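PDB 4BJ1: protein RIF2 from Saccharomyces cerevisiae, which takes part in transcriptional silencing and telomere length regulation, binding telomeric DNA and interacting with RAP1 and RIF1. Local coordinates for residues Gln11-Met16 / Phe236-Gly241. Numbering follows the deposited sequence.
Sequences QKFKSM and FTFDSG
Phe-238 sets its ring against helix 10-26, with Met-16 over one face and Phe-13 at the edge. Its CG sits between the backbone N and the carbonyl carbon, a position (chi1 59°) that lays one ring face under Met-16 CB and turns the ring edge to Phe-13. Met-16 CB lies over the centre of that face, 3.6 Å from the centroid, in a CH-pi contact. Met-16 SD comes in obliquely, 3.5 Å from Phe-238 CD1, and makes a Met-aromatic contact. On the Phe-13 side the geometry is an offset edge-to-face pair. The edge of Phe-238 is directed at the face of Phe-13, with the planes at 61° and the centroids 5.2 Å apart. Phe-236 adds a lighter touch, its CD2 4.0 Å from Phe-13 CZ. Tyr-248 and Leu-245 of helix 243-257 continue this apolar packing. Replacing Phe-238 with an alanine would probably open a gap beside Phe-13 and leave Met-16 without its aromatic partner.

The polar side is looser and more exposed. Lys-12 runs out from the helix and bends at its last two torsions, which brings NZ to 3.0 Å from Asp-239 OD2. This is a salt bridge between partly exposed residues. Lys-12 NZ also forms a salt bridge with Asp-65 of the second subunit, its stronger partner. Asp-65 of the second subunit also comes close to Asp-239, so the lysine probably offsets the repulsion between the two acids.

The loop joins helices 223-233 and 243-257 within the AAA+ lid family region. The contact thus ties helix 10-26 to the lid, beside the subunit interface in the crystal assembly. Aromatic and sulfur packing supplies most of the fit. The lysine charge is shared between two subunits, so the charged part probably also links them.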
loop_
_atom_site.group_PDB
_atom_site.type_symbol
_atom_site.label_atom_id
_atom_site.label_comp_id
_atom_site.label_asym_id
_atom_site.label_seq_id
_atom_site.Cartn_x
_atom_site.Cartn_y
_atom_site.Cartn_z
ATOM N N GLN A 11 13.421 -2.641 9.432
ATOM C CA GLN A 11 12.023 -3.044 9.478
ATOM C C GLN A 11 11.092 -1.910 9.006
ATOM O O GLN A 11 10.099 -2.182 8.338
ATOM C CB GLN A 11 11.652 -3.496 10.892
ATOM C CG GLN A 11 10.296 -4.168 10.995
ATOM C CD GLN A 11 10.247 -5.396 10.140
ATOM O OE1 GLN A 11 11.088 -6.296 10.264
ATOM N NE2 GLN A 11 9.275 -5.435 9.232
ATOM N N LYS A 12 11.428 -0.651 9.324
ATOM C CA LYS A 12 10.653 0.508 8.882
ATOM C C LYS A 12 10.738 0.623 7.348
ATOM O O LYS A 12 9.693 0.740 6.704
ATOM C CB LYS A 12 11.104 1.804 9.582
ATOM C CG LYS A 12 10.265 3.000 9.155
ATOM C CD LYS A 12 10.359 4.190 10.117
ATOM C CE LYS A 12 11.408 5.223 9.769
ATOM N NZ LYS A 12 11.197 5.797 8.421
ATOM N N PHE A 13 11.974 0.524 6.772
ATOM C CA PHE A 13 12.239 0.570 5.340
ATOM C C PHE A 13 11.557 -0.605 4.672
ATOM O O PHE A 13 10.773 -0.397 3.749
ATOM C CB PHE A 13 13.749 0.532 5.053
ATOM C CG PHE A 13 14.056 0.728 3.595
ATOM C CD1 PHE A 13 14.111 2.003 3.044
ATOM C CD2 PHE A 13 14.187 -0.366 2.739
ATOM C CE1 PHE A 13 14.309 2.182 1.664
ATOM C CE2 PHE A 13 14.389 -0.187 1.360
ATOM C CZ PHE A 13 14.463 1.084 0.835
ATOM N N LYS A 14 11.850 -1.842 5.141
ATOM C CA LYS A 14 11.328 -3.106 4.637
ATOM C C LYS A 14 9.825 -3.023 4.460
ATOM O O LYS A 14 9.347 -3.231 3.344
ATOM C CB LYS A 14 11.702 -4.246 5.599
ATOM C CG LYS A 14 11.262 -5.640 5.155
ATOM C CD LYS A 14 12.109 -6.668 5.849
ATOM C CE LYS A 14 11.511 -8.033 5.834
ATOM N NZ LYS A 14 12.270 -8.907 6.752
ATOM N N SER A 15 9.083 -2.694 5.553
ATOM C CA SER A 15 7.629 -2.633 5.530
ATOM C C SER A 15 7.108 -1.567 4.547
ATOM O O SER A 15 6.124 -1.815 3.837
ATOM C CB SER A 15 7.090 -2.404 6.935
ATOM O OG SER A 15 7.330 -1.074 7.360
ATOM N N MET A 16 7.777 -0.399 4.494
ATOM C CA MET A 16 7.379 0.712 3.630
ATOM C C MET A 16 7.683 0.416 2.163
ATOM O O MET A 16 6.911 0.812 1.274
ATOM C CB MET A 16 8.048 2.015 4.081
ATOM C CG MET A 16 7.357 2.685 5.246
ATOM S SD MET A 16 8.145 4.262 5.643
ATOM C CE MET A 16 7.204 4.761 7.025
ATOM N N PHE A 236 11.417 4.221 -4.854
ATOM C CA PHE A 236 10.522 4.524 -3.752
ATOM C C PHE A 236 10.496 6.004 -3.414
ATOM O O PHE A 236 11.494 6.714 -3.595
ATOM C CB PHE A 236 10.839 3.664 -2.529
ATOM C CG PHE A 236 10.839 2.170 -2.776
ATOM C CD1 PHE A 236 9.829 1.569 -3.526
ATOM C CD2 PHE A 236 11.829 1.358 -2.227
ATOM C CE1 PHE A 236 9.835 0.188 -3.758
ATOM C CE2 PHE A 236 11.829 -0.018 -2.449
ATOM C CZ PHE A 236 10.834 -0.593 -3.214
ATOM N N THR A 237 9.336 6.461 -2.920
ATOM C CA THR A 237 9.068 7.857 -2.600
ATOM C C THR A 237 8.737 8.155 -1.136
ATOM O O THR A 237 8.555 9.338 -0.796
ATOM C CB THR A 237 7.962 8.406 -3.503
ATOM O OG1 THR A 237 6.709 7.842 -3.118
ATOM C CG2 THR A 237 8.257 8.231 -4.987
ATOM N N PHE A 238 8.654 7.121 -0.276
ATOM C CA PHE A 238 8.359 7.329 1.153
ATOM C C PHE A 238 9.559 8.007 1.847
ATOM O O PHE A 238 10.670 7.837 1.357
ATOM C CB PHE A 238 7.974 6.012 1.844
ATOM C CG PHE A 238 9.022 4.940 1.780
ATOM C CD1 PHE A 238 10.034 4.873 2.736
ATOM C CD2 PHE A 238 8.986 3.971 0.782
ATOM C CE1 PHE A 238 11.011 3.876 2.675
ATOM C CE2 PHE A 238 9.921 2.942 0.756
ATOM C CZ PHE A 238 10.950 2.916 1.686
ATOM N N ASP A 239 9.365 8.748 2.963
ATOM C CA ASP A 239 10.471 9.469 3.649
ATOM C C ASP A 239 11.287 10.243 2.618
ATOM O O ASP A 239 12.478 9.963 2.416
ATOM C CB ASP A 239 11.404 8.563 4.498
ATOM C CG ASP A 239 10.720 7.569 5.406
ATOM O OD1 ASP A 239 9.750 7.961 6.082
ATOM O OD2 ASP A 239 11.172 6.387 5.451
ATOM N N SER A 240 10.614 11.154 1.888
ATOM C CA SER A 240 11.312 11.944 0.886
ATOM C C SER A 240 12.294 12.849 1.586
ATOM O O SER A 240 11.980 13.378 2.658
ATOM C CB SER A 240 10.342 12.723 0.010
ATOM O OG SER A 240 9.719 11.804 -0.876
ATOM N N GLY A 241 13.507 12.884 1.043
ATOM C CA GLY A 241 14.604 13.694 1.545
ATOM C C GLY A 241 15.573 12.964 2.447
ATOM O O GLY A 241 16.682 13.471 2.698
#